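Local coordinates for polymerase X (Deinococcus radiodurans, PDB 2W9M), which probably catalyses template-directed DNA synthesis from deoxyribonucleoside triphosphates, as a family X repair polymerase that also carries a zinc-binding PHP domain, at residues 335-338 / 343-346; 360-365 / 420-425; 395-400 / 551-556; 402-405 / 409-412. All coordinates share one frame; numbering follows the deposited sequence.

Overall arrangement
The four contacts all lie in the zinc-binding PHP domain and illustrate how one barrel-like parallel sheet varies its chemistry with place. Contacts 2 and 3 are buried: both reach the run of strands 358-364, 396-403 and 422-426, one through a tyrosine hydroxyl placed between backbones, the other through purely apolar packing against helix 549-561. Contacts 1 and 4 are only partly buried and lie where strands 329-333 and 396-403 run out into loops, contact 1 taking in the start of helix 344-353; here turns, caps and backbone bonds add to the apolar touches. Contact 1 meets contact 2 through S335 and S338, and contact 4 meets it through S365, whereas contacts 1 and 4 do not touch.

Contact 1. Residues 335-338 / 343-346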
loop_
_atom_site.group_PDB
_atom_site.type_symbol
_atom_site.label_atom_id
_atom_site.label_comp_id
_atom_site.label_asym_id
_atom_site.label_seq_id
_atom_site.Cartn_x
_atom_site.Cartn_y
_atom_site.Cartn_z
ATOM N N SER A 335 -13.822 5.061 -6.213
ATOM C CA SER A 335 -14.627 6.264 -6.058
ATOM C C SER A 335 -15.786 6.029 -5.099
ATOM O O SER A 335 -15.951 4.938 -4.549
ATOM C CB SER A 335 -15.188 6.702 -7.411
ATOM O OG SER A 335 -16.243 5.844 -7.825
ATOM N N THR A 336 -16.598 7.063 -4.924
ATOM C CA THR A 336 -17.800 6.988 -4.104
ATOM C C THR A 336 -18.768 5.883 -4.548
ATOM O O THR A 336 -19.517 5.348 -3.730
ATOM C CB THR A 336 -18.508 8.353 -4.069
ATOM O OG1 THR A 336 -18.103 9.057 -2.887
ATOM C CG2 THR A 336 -20.018 8.184 -4.063
ATOM N N TRP A 337 -18.740 5.538 -5.836
ATOM C CA TRP A 337 -19.554 4.441 -6.363
ATOM C C TRP A 337 -19.321 3.135 -5.605
ATOM O O TRP A 337 -20.230 2.318 -5.456
ATOM C CB TRP A 337 -19.259 4.216 -7.850
ATOM C CG TRP A 337 -19.832 5.261 -8.739
ATOM C CD1 TRP A 337 -19.250 6.443 -9.099
ATOM C CD2 TRP A 337 -21.104 5.226 -9.388
ATOM N NE1 TRP A 337 -20.083 7.146 -9.933
ATOM C CE2 TRP A 337 -21.233 6.421 -10.123
ATOM C CE3 TRP A 337 -22.152 4.300 -9.419
ATOM C CZ2 TRP A 337 -22.365 6.715 -10.880
ATOM C CZ3 TRP A 337 -23.280 4.594 -10.170
ATOM C CH2 TRP A 337 -23.375 5.790 -10.890
ATOM N N SER A 338 -18.093 2.938 -5.139
ATOM C CA SER A 338 -17.715 1.717 -4.442
ATOM C C SER A 338 -17.463 2.020 -2.963
ATOM O O SER A 338 -18.366 2.446 -2.239
ATOM C CB SER A 338 -16.456 1.127 -5.083
ATOM O OG SER A 338 -16.350 -0.260 -4.842
ATOM N N SER A 343 -15.650 11.542 -5.479
ATOM C CA SER A 343 -16.309 11.290 -6.751
ATOM C C SER A 343 -15.252 11.021 -7.807
ATOM O O SER A 343 -14.072 11.293 -7.593
ATOM C CB SER A 343 -17.143 12.498 -7.167
ATOM O OG SER A 343 -16.304 13.566 -7.576
ATOM N N ILE A 344 -15.679 10.494 -8.949
ATOM C CA ILE A 344 -14.775 10.247 -10.065
ATOM C C ILE A 344 -14.142 11.545 -10.569
ATOM O O ILE A 344 -12.981 11.556 -10.981
ATOM C CB ILE A 344 -15.494 9.527 -11.230
ATOM C CG1 ILE A 344 -15.953 8.135 -10.792
ATOM C CG2 ILE A 344 -14.585 9.421 -12.447
ATOM C CD1 ILE A 344 -16.608 7.338 -11.900
ATOM N N ARG A 345 -14.901 12.639 -10.528
ATOM C CA ARG A 345 -14.384 13.929 -10.977
ATOM C C ARG A 345 -13.259 14.428 -10.071
ATOM O O ARG A 345 -12.224 14.870 -10.561
ATOM C CB ARG A 345 -15.495 14.985 -11.086
ATOM C CG ARG A 345 -15.009 16.312 -11.681
ATOM C CD ARG A 345 -16.045 17.432 -11.596
ATOM N NE ARG A 345 -16.972 17.441 -12.727
ATOM C CZ ARG A 345 -18.206 16.942 -12.690
ATOM N NH1 ARG A 345 -18.669 16.386 -11.576
ATOM N NH2 ARG A 345 -18.980 16.998 -13.768
ATOM N N GLU A 346 -13.462 14.358 -8.757
ATOM C CA GLU A 346 -12.440 14.786 -7.804
ATOM C C GLU A 346 -11.154 13.981 -8.005
ATOM O O GLU A 346 -10.056 14.537 -7.998
ATOM C CB GLU A 346 -12.933 14.641 -6.360
ATOM C CG GLU A 346 -14.285 15.284 -6.082
ATOM C CD GLU A 346 -14.725 15.132 -4.630
ATOM O OE1 GLU A 346 -15.756 14.467 -4.382
ATOM O OE2 GLU A 346 -14.037 15.674 -3.737
#
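T336 and S343 mark the closest approach of the two backbones, their CA atoms 5.3 Å apart. No hydrogen bond links segments 335-338 and 343-346, although T336 is bonded through its backbone to A342, just ahead of the second. The first segment curls on itself, S338 N donating to S335 O, while the second opens helix 344-353. Between them the touch is mostly apolar and follows the side chain of I344. Its CG1 lies 3.8 Å from S335 CB and about as near S335 OG, and its CD1 carries on to the pyrrole side of the indole, 4.0 Å from W337 CD1. An extended chain with CG1 beside the backbone N (chi1 -64°) lets I344 serve both partners.

A turn and a helix cap frame this strip. S335 and W337 make an ST turn, in which S335 OG accepts from W337 N at 3.2 Å while sitting in the plane of the indole, at its edge. S343 and E346 form a capping box: E346 N donates almost straight to S343 OG, and S343 N meets E346 OE1 from above the carboxylate plane. With an alanine at S335, the W337 amide would lose its serine acceptor and the indole would probably be less firmly placed against I344. That same pyrrole edge is tied to helix 376-391, where W337 NE1 bonds E385.

Contact 2. Residues 360-365 / 420-425; sequences GTADHS and LDYVVV. With ZN (zinc ion), chain C.
The ring of Y422 reaches past the intervening strand 396-403 and brings its hydroxyl up to the backbone of G360 to A362, a way of joining strands that are not neighbours in the sheet. Its CG lies between the backbone N and the carbonyl carbon (chi1 80°), which swings the phenol across toward strand 358-364. There Y422 OH comes 2.7 Å from T361 O, a weak hydrogen bond in which the hydroxyl is the donor; the carbonyl oxygen approaches the ring obliquely. Y422 OH is also 3.2 Å from G360 C, an approach made possible by the absence of a side chain on that residue. A362 points its methyl at the phenol, with CB 3.6 Å from Y422 OH.

Farther along the same strand the chain turns from packing to metal binding. H364 NE2 holds a zinc ion at 2.1 Å, sharing it with D339 and H518, and the imidazole meets the ring of H428 edge-to-face. H364 does not touch segment 420-425, so the tyrosine and the metal ligand serve different levels of this PHP-domain barrel.

The stronger polar partner of Y422 OH is the backbone N of H332, itself a zinc ligand. One buried hydroxyl thus accepts from one backbone and gives weakly to another, which is consistent with a second-shell part in fixing the strand that bears H332.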
loop_
_atom_site.group_PDB
_atom_site.type_symbol
_atom_site.label_atom_id
_atom_site.label_comp_id
_atom_site.label_asym_id
_atom_site.label_seq_id
_atom_site.Cartn_x
_atom_site.Cartn_y
_atom_site.Cartn_z
ATOM N N GLY A 360 -7.626 5.874 -14.251
ATOM C CA GLY A 360 -8.220 4.574 -14.476
ATOM C C GLY A 360 -9.221 4.224 -13.395
ATOM O O GLY A 360 -8.865 3.976 -12.242
ATOM N N THR A 361 -10.489 4.219 -13.775
ATOM C CA THR A 361 -11.577 3.824 -12.895
ATOM C C THR A 361 -11.525 2.321 -12.638
ATOM O O THR A 361 -11.166 1.557 -13.529
ATOM C CB THR A 361 -12.927 4.199 -13.542
ATOM O OG1 THR A 361 -13.252 5.552 -13.200
ATOM C CG2 THR A 361 -14.037 3.270 -13.079
ATOM N N ALA A 362 -11.874 1.898 -11.425
ATOM C CA ALA A 362 -11.843 0.474 -11.079
ATOM C C ALA A 362 -12.490 0.155 -9.730
ATOM O O ALA A 362 -11.820 -0.305 -8.806
ATOM C CB ALA A 362 -10.411 -0.050 -11.115
ATOM N N ASP A 363 -13.793 0.388 -9.626
ATOM C CA ASP A 363 -14.529 0.097 -8.398
ATOM C C ASP A 363 -14.857 -1.393 -8.301
ATOM O O ASP A 363 -14.802 -2.109 -9.300
ATOM C CB ASP A 363 -15.798 0.958 -8.327
ATOM C CG ASP A 363 -15.498 2.409 -7.967
ATOM O OD1 ASP A 363 -14.986 2.650 -6.854
ATOM O OD2 ASP A 363 -15.764 3.306 -8.793
ATOM N N HIS A 364 -15.180 -1.863 -7.098
ATOM C CA HIS A 364 -15.453 -3.282 -6.894
ATOM C C HIS A 364 -16.748 -3.699 -7.568
ATOM O O HIS A 364 -17.536 -2.859 -8.006
ATOM C CB HIS A 364 -15.553 -3.624 -5.409
ATOM C CG HIS A 364 -14.391 -3.155 -4.601
ATOM N ND1 HIS A 364 -13.256 -3.914 -4.423
ATOM C CD2 HIS A 364 -14.190 -2.004 -3.920
ATOM C CE1 HIS A 364 -12.401 -3.245 -3.670
ATOM N NE2 HIS A 364 -12.942 -2.084 -3.353
ATOM N N SER A 365 -16.972 -5.007 -7.611
ATOM C CA SER A 365 -18.149 -5.571 -8.251
ATOM C C SER A 365 -19.073 -6.261 -7.252
ATOM O O SER A 365 -18.691 -6.493 -6.109
ATOM C CB SER A 365 -17.713 -6.564 -9.321
ATOM O OG SER A 365 -16.726 -7.441 -8.817
ATOM N N LEU A 420 -16.105 -2.454 -20.843
ATOM C CA LEU A 420 -15.043 -1.762 -20.125
ATOM C C LEU A 420 -13.806 -1.533 -20.997
ATOM O O LEU A 420 -13.527 -2.293 -21.928
ATOM C CB LEU A 420 -14.676 -2.546 -18.860
ATOM C CG LEU A 420 -15.809 -2.683 -17.839
ATOM C CD1 LEU A 420 -15.501 -3.734 -16.785
ATOM C CD2 LEU A 420 -16.096 -1.341 -17.190
ATOM N N ASP A 421 -13.064 -0.478 -20.688
ATOM C CA ASP A 421 -11.822 -0.199 -21.392
ATOM C C ASP A 421 -10.710 -1.119 -20.901
ATOM O O ASP A 421 -9.797 -1.456 -21.651
ATOM C CB ASP A 421 -11.427 1.265 -21.216
ATOM C CG ASP A 421 -12.467 2.216 -21.782
ATOM O OD1 ASP A 421 -13.157 1.832 -22.752
ATOM O OD2 ASP A 421 -12.598 3.342 -21.255
ATOM N N TYR A 422 -10.801 -1.523 -19.636
ATOM C CA TYR A 422 -9.858 -2.474 -19.061
ATOM C C TYR A 422 -10.439 -3.149 -17.822
ATOM O O TYR A 422 -11.287 -2.579 -17.136
ATOM C CB TYR A 422 -8.522 -1.801 -18.737
ATOM C CG TYR A 422 -8.518 -1.024 -17.444
ATOM C CD1 TYR A 422 -7.742 -1.435 -16.366
ATOM C CD2 TYR A 422 -9.284 0.120 -17.301
ATOM C CE1 TYR A 422 -7.733 -0.724 -15.179
ATOM C CE2 TYR A 422 -9.279 0.835 -16.125
ATOM C CZ TYR A 422 -8.502 0.409 -15.067
ATOM O OH TYR A 422 -8.502 1.122 -13.896
ATOM N N VAL A 423 -9.976 -4.369 -17.554
ATOM C CA VAL A 423 -10.465 -5.175 -16.445
ATOM C C VAL A 423 -9.345 -5.573 -15.487
ATOM O O VAL A 423 -8.336 -6.132 -15.907
ATOM C CB VAL A 423 -11.109 -6.467 -16.959
ATOM C CG1 VAL A 423 -11.632 -7.295 -15.795
ATOM C CG2 VAL A 423 -12.219 -6.150 -17.960
ATOM N N VAL A 424 -9.530 -5.289 -14.201
ATOM C CA VAL A 424 -8.631 -5.784 -13.162
ATOM C C VAL A 424 -9.311 -6.955 -12.464
ATOM O O VAL A 424 -10.504 -6.887 -12.167
ATOM C CB VAL A 424 -8.309 -4.692 -12.109
ATOM C CG1 VAL A 424 -7.410 -5.249 -11.001
ATOM C CG2 VAL A 424 -7.665 -3.475 -12.760
ATOM N N VAL A 425 -8.568 -8.031 -12.212
ATOM C CA VAL A 425 -9.102 -9.149 -11.434
ATOM C C VAL A 425 -8.369 -9.288 -10.108
ATOM O O VAL A 425 -7.166 -9.041 -10.024
ATOM C CB VAL A 425 -9.047 -10.483 -12.202
ATOM C CG1 VAL A 425 -9.828 -10.371 -13.496
ATOM C CG2 VAL A 425 -7.613 -10.887 -12.470
HETATM ZN ZN ZN C . -11.849 -1.057 -1.935
#

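Contact 3. Residues 395-400 / 551-556; sequences PIVAGS and EFLDFV
V397 sets one methyl against the ring edge of F552 and the other against L553, an apolar meeting of strand and helix. Strand 396-403 is part of the parallel, barrel-like sheet of the PHP domain, and helix 549-561, near the end of the chain, packs against the early part of that strand, while the zinc ligand E401 lies toward its other end. The two backbones stay well apart, with 8.2 Å between the CA atoms of V397 and L553, so side chains alone span the distance between these segments.

The fork of the valine explains the pairing. With CG1 anti to the backbone N (chi1 161°), the two methyls spread toward successive residues of the helix. CG1 comes near the plane of the phenyl ring, 3.9 Å from F552 CE2, and the two side chains meet at a slant. CG2 lies 4.1 Å from L553 CD2, where valine and leucine run past each other in opposite senses.

I396, the preceding residue, turns to the other side of the strand and packs on I386 and L389 of helix 376-391, so consecutive residues serve two different layers. A polar tie accompanies the apolar one, for I396 O accepts from R549 at the start of the C-terminal helix. Within that helix V556 covers one face of the phenyl ring, its CG1 standing 4.2 Å above the plane, over the centre of the F552 ring.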
loop_
_atom_site.group_PDB
_atom_site.type_symbol
_atom_site.label_atom_id
_atom_site.label_comp_id
_atom_site.label_asym_id
_atom_site.label_seq_id
_atom_site.Cartn_x
_atom_site.Cartn_y
_atom_site.Cartn_z
ATOM N N PRO A 395 -9.775 13.203 -18.815
ATOM C CA PRO A 395 -9.097 12.025 -19.367
ATOM C C PRO A 395 -9.319 10.795 -18.492
ATOM O O PRO A 395 -8.594 10.610 -17.515
ATOM C CB PRO A 395 -7.611 12.422 -19.334
ATOM C CG PRO A 395 -7.568 13.862 -18.846
ATOM C CD PRO A 395 -8.837 14.080 -18.098
ATOM N N ILE A 396 -10.303 9.970 -18.844
ATOM C CA ILE A 396 -10.658 8.804 -18.045
ATOM C C ILE A 396 -10.751 7.529 -18.885
ATOM O O ILE A 396 -11.162 7.558 -20.045
ATOM C CB ILE A 396 -12.006 9.004 -17.306
ATOM C CG1 ILE A 396 -12.011 10.321 -16.532
ATOM C CG2 ILE A 396 -12.285 7.840 -16.363
ATOM C CD1 ILE A 396 -13.302 10.580 -15.793
ATOM N N VAL A 397 -10.360 6.415 -18.277
ATOM C CA VAL A 397 -10.505 5.095 -18.871
ATOM C C VAL A 397 -11.347 4.250 -17.910
ATOM O O VAL A 397 -11.034 4.147 -16.729
ATOM C CB VAL A 397 -9.121 4.448 -19.110
ATOM C CG1 VAL A 397 -9.245 2.952 -19.285
ATOM C CG2 VAL A 397 -8.442 5.076 -20.321
ATOM N N ALA A 398 -12.434 3.669 -18.407
ATOM C CA ALA A 398 -13.371 2.965 -17.539
ATOM C C ALA A 398 -12.956 1.527 -17.286
ATOM O O ALA A 398 -12.731 0.754 -18.217
ATOM C CB ALA A 398 -14.778 3.015 -18.114
ATOM N N GLY A 399 -12.862 1.167 -16.017
ATOM C CA GLY A 399 -12.533 -0.196 -15.660
ATOM C C GLY A 399 -13.359 -0.690 -14.495
ATOM O O GLY A 399 -14.288 -0.020 -14.036
ATOM N N SER A 400 -13.018 -1.878 -14.015
ATOM C CA SER A 400 -13.671 -2.446 -12.850
ATOM C C SER A 400 -12.713 -3.407 -12.172
ATOM O O SER A 400 -11.912 -4.056 -12.839
ATOM C CB SER A 400 -14.951 -3.174 -13.265
ATOM O OG SER A 400 -15.490 -3.912 -12.184
ATOM N N GLU A 551 -2.275 5.327 -26.195
ATOM C CA GLU A 551 -1.321 4.220 -26.254
ATOM C C GLU A 551 -1.782 3.070 -25.365
ATOM O O GLU A 551 -1.553 1.903 -25.672
ATOM C CB GLU A 551 0.071 4.676 -25.809
ATOM C CG GLU A 551 0.728 5.713 -26.710
ATOM C CD GLU A 551 1.965 6.337 -26.073
ATOM O OE1 GLU A 551 2.344 5.913 -24.960
ATOM O OE2 GLU A 551 2.557 7.253 -26.685
ATOM N N PHE A 552 -2.433 3.409 -24.256
ATOM C CA PHE A 552 -2.911 2.407 -23.315
ATOM C C PHE A 552 -4.085 1.638 -23.895
ATOM O O PHE A 552 -4.156 0.417 -23.779
ATOM C CB PHE A 552 -3.313 3.053 -21.987
ATOM C CG PHE A 552 -3.899 2.087 -20.992
ATOM C CD1 PHE A 552 -3.097 1.150 -20.358
ATOM C CD2 PHE A 552 -5.250 2.116 -20.690
ATOM C CE1 PHE A 552 -3.636 0.262 -19.447
ATOM C CE2 PHE A 552 -5.792 1.232 -19.777
ATOM C CZ PHE A 552 -4.986 0.304 -19.157
ATOM N N LEU A 553 -5.007 2.359 -24.525
ATOM C CA LEU A 553 -6.223 1.745 -25.037
ATOM C C LEU A 553 -5.956 0.721 -26.138
ATOM O O LEU A 553 -6.705 -0.247 -26.281
ATOM C CB LEU A 553 -7.213 2.809 -25.510
ATOM C CG LEU A 553 -7.971 3.514 -24.383
ATOM C CD1 LEU A 553 -8.984 4.492 -24.942
ATOM C CD2 LEU A 553 -8.657 2.497 -23.488
ATOM N N ASP A 554 -4.892 0.913 -26.913
ATOM C CA ASP A 554 -4.583 -0.066 -27.949
ATOM C C ASP A 554 -3.548 -1.099 -27.497
ATOM O O ASP A 554 -3.342 -2.108 -28.172
ATOM C CB ASP A 554 -4.198 0.597 -29.276
ATOM C CG ASP A 554 -2.770 1.081 -29.297
ATOM O OD1 ASP A 554 -2.492 2.128 -28.672
ATOM O OD2 ASP A 554 -1.933 0.423 -29.956
ATOM N N PHE A 555 -2.910 -0.859 -26.355
ATOM C CA PHE A 555 -2.111 -1.903 -25.728
ATOM C C PHE A 555 -3.019 -3.054 -25.334
ATOM O O PHE A 555 -2.693 -4.216 -25.573
ATOM C CB PHE A 555 -1.386 -1.409 -24.480
ATOM C CG PHE A 555 -0.878 -2.527 -23.609
ATOM C CD1 PHE A 555 0.411 -3.021 -23.770
ATOM C CD2 PHE A 555 -1.700 -3.107 -22.651
ATOM C CE1 PHE A 555 0.877 -4.058 -22.983
ATOM C CE2 PHE A 555 -1.240 -4.152 -21.861
ATOM C CZ PHE A 555 0.053 -4.626 -22.028
ATOM N N VAL A 556 -4.154 -2.727 -24.718
ATOM C CA VAL A 556 -5.111 -3.751 -24.301
ATOM C C VAL A 556 -5.892 -4.315 -25.484
ATOM O O VAL A 556 -6.437 -5.414 -25.406
ATOM C CB VAL A 556 -6.062 -3.264 -23.158
ATOM C CG1 VAL A 556 -5.793 -1.815 -22.794
ATOM C CG2 VAL A 556 -7.518 -3.485 -23.524
#

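Contact 4. Residues 402-405 / 409-412; sequences VDIL and SLDF
V402 sits at the apolar middle of this contact, its two methyls dividing the work. CG1, anti to the backbone N (chi1 -179°), lies 3.8 Å from L410 CB, the two side chains crossing at about a right angle, while CG2 touches the ring of F412 obliquely, 3.9 Å from F412 CD2. I404 adds a looser touch on L410 CD1, and helices 414-417 and 435-446 close over this side through L417 and A445.

Beyond the apolar patch the chain, leaving strand 396-403, doubles back in a short hairpin-like turn. I404 and L410 make a single antiparallel bridge as a non-hydrogen-bonded pair, with the bonds on either side of it: D411 N donates to D403 O at 3.0 Å and L405 N to S409 O at 2.8 Å.

Toward the polar edge L405 CD1 lies 3.3 Å from S409 OG, and its CD2 faces D411 OD1. Cutting L405 back to an alanine would remove both methyls and is likely to leave these serine and aspartate flanks without their apolar cover. S409 OG bonds D407, while D411 OD2 accepts from A367 N and also bonds S365 OG.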
loop_
_atom_site.group_PDB
_atom_site.type_symbol
_atom_site.label_atom_id
_atom_site.label_comp_id
_atom_site.label_asym_id
_atom_site.label_seq_id
_atom_site.Cartn_x
_atom_site.Cartn_y
_atom_site.Cartn_z
ATOM N N VAL A 402 -12.891 -6.655 -10.857
ATOM C CA VAL A 402 -13.780 -7.804 -10.847
ATOM C C VAL A 402 -13.291 -8.862 -9.864
ATOM O O VAL A 402 -12.145 -9.311 -9.943
ATOM C CB VAL A 402 -13.889 -8.409 -12.254
ATOM C CG1 VAL A 402 -14.837 -9.599 -12.263
ATOM C CG2 VAL A 402 -14.338 -7.346 -13.237
ATOM N N ASP A 403 -14.162 -9.247 -8.937
ATOM C CA ASP A 403 -13.827 -10.250 -7.933
ATOM C C ASP A 403 -13.714 -11.615 -8.602
ATOM O O ASP A 403 -14.486 -11.936 -9.502
ATOM C CB ASP A 403 -14.896 -10.276 -6.833
ATOM C CG ASP A 403 -14.337 -10.689 -5.474
ATOM O OD1 ASP A 403 -13.575 -11.681 -5.405
ATOM O OD2 ASP A 403 -14.670 -10.023 -4.466
ATOM N N ILE A 404 -12.735 -12.404 -8.171
ATOM C CA ILE A 404 -12.570 -13.768 -8.655
ATOM C C ILE A 404 -13.322 -14.721 -7.733
ATOM O O ILE A 404 -12.943 -14.900 -6.574
ATOM C CB ILE A 404 -11.084 -14.167 -8.691
ATOM C CG1 ILE A 404 -10.295 -13.202 -9.579
ATOM C CG2 ILE A 404 -10.928 -15.595 -9.177
ATOM C CD1 ILE A 404 -8.789 -13.364 -9.476
ATOM N N LEU A 405 -14.401 -15.315 -8.237
ATOM C CA LEU A 405 -15.191 -16.252 -7.444
ATOM C C LEU A 405 -14.317 -17.437 -7.051
ATOM O O LEU A 405 -13.285 -17.682 -7.679
ATOM C CB LEU A 405 -16.434 -16.707 -8.211
ATOM C CG LEU A 405 -17.275 -15.565 -8.795
ATOM C CD1 LEU A 405 -18.488 -16.086 -9.552
ATOM C CD2 LEU A 405 -17.696 -14.591 -7.709
ATOM N N SER A 409 -13.903 -18.330 -11.664
ATOM C CA SER A 409 -14.719 -17.544 -12.582
ATOM C C SER A 409 -14.823 -16.092 -12.116
ATOM O O SER A 409 -14.509 -15.781 -10.970
ATOM C CB SER A 409 -16.112 -18.164 -12.731
ATOM O OG SER A 409 -16.826 -18.125 -11.508
ATOM N N LEU A 410 -15.266 -15.212 -13.011
ATOM C CA LEU A 410 -15.305 -13.775 -12.738
ATOM C C LEU A 410 -16.693 -13.275 -12.320
ATOM O O LEU A 410 -17.719 -13.813 -12.738
ATOM C CB LEU A 410 -14.785 -12.989 -13.945
ATOM C CG LEU A 410 -13.287 -12.678 -14.009
ATOM C CD1 LEU A 410 -12.441 -13.708 -13.251
ATOM C CD2 LEU A 410 -12.837 -12.544 -15.456
ATOM N N ASP A 411 -16.704 -12.230 -11.498
ATOM C CA ASP A 411 -17.929 -11.712 -10.895
ATOM C C ASP A 411 -18.915 -11.097 -11.905
ATOM O O ASP A 411 -20.117 -11.048 -11.652
ATOM C CB ASP A 411 -17.575 -10.695 -9.800
ATOM C CG ASP A 411 -18.742 -10.405 -8.863
ATOM O OD1 ASP A 411 -19.641 -11.265 -8.730
ATOM O OD2 ASP A 411 -18.755 -9.312 -8.252
ATOM N N PHE A 412 -18.407 -10.627 -13.040
ATOM C CA PHE A 412 -19.263 -10.072 -14.090
ATOM C C PHE A 412 -19.308 -10.981 -15.316
ATOM O O PHE A 412 -18.329 -11.653 -15.633
ATOM C CB PHE A 412 -18.768 -8.688 -14.521
ATOM C CG PHE A 412 -19.120 -7.586 -13.566
ATOM C CD1 PHE A 412 -20.368 -7.540 -12.972
ATOM C CD2 PHE A 412 -18.210 -6.576 -13.291
ATOM C CE1 PHE A 412 -20.697 -6.522 -12.104
ATOM C CE2 PHE A 412 -18.532 -5.554 -12.430
ATOM C CZ PHE A 412 -19.781 -5.526 -11.833
#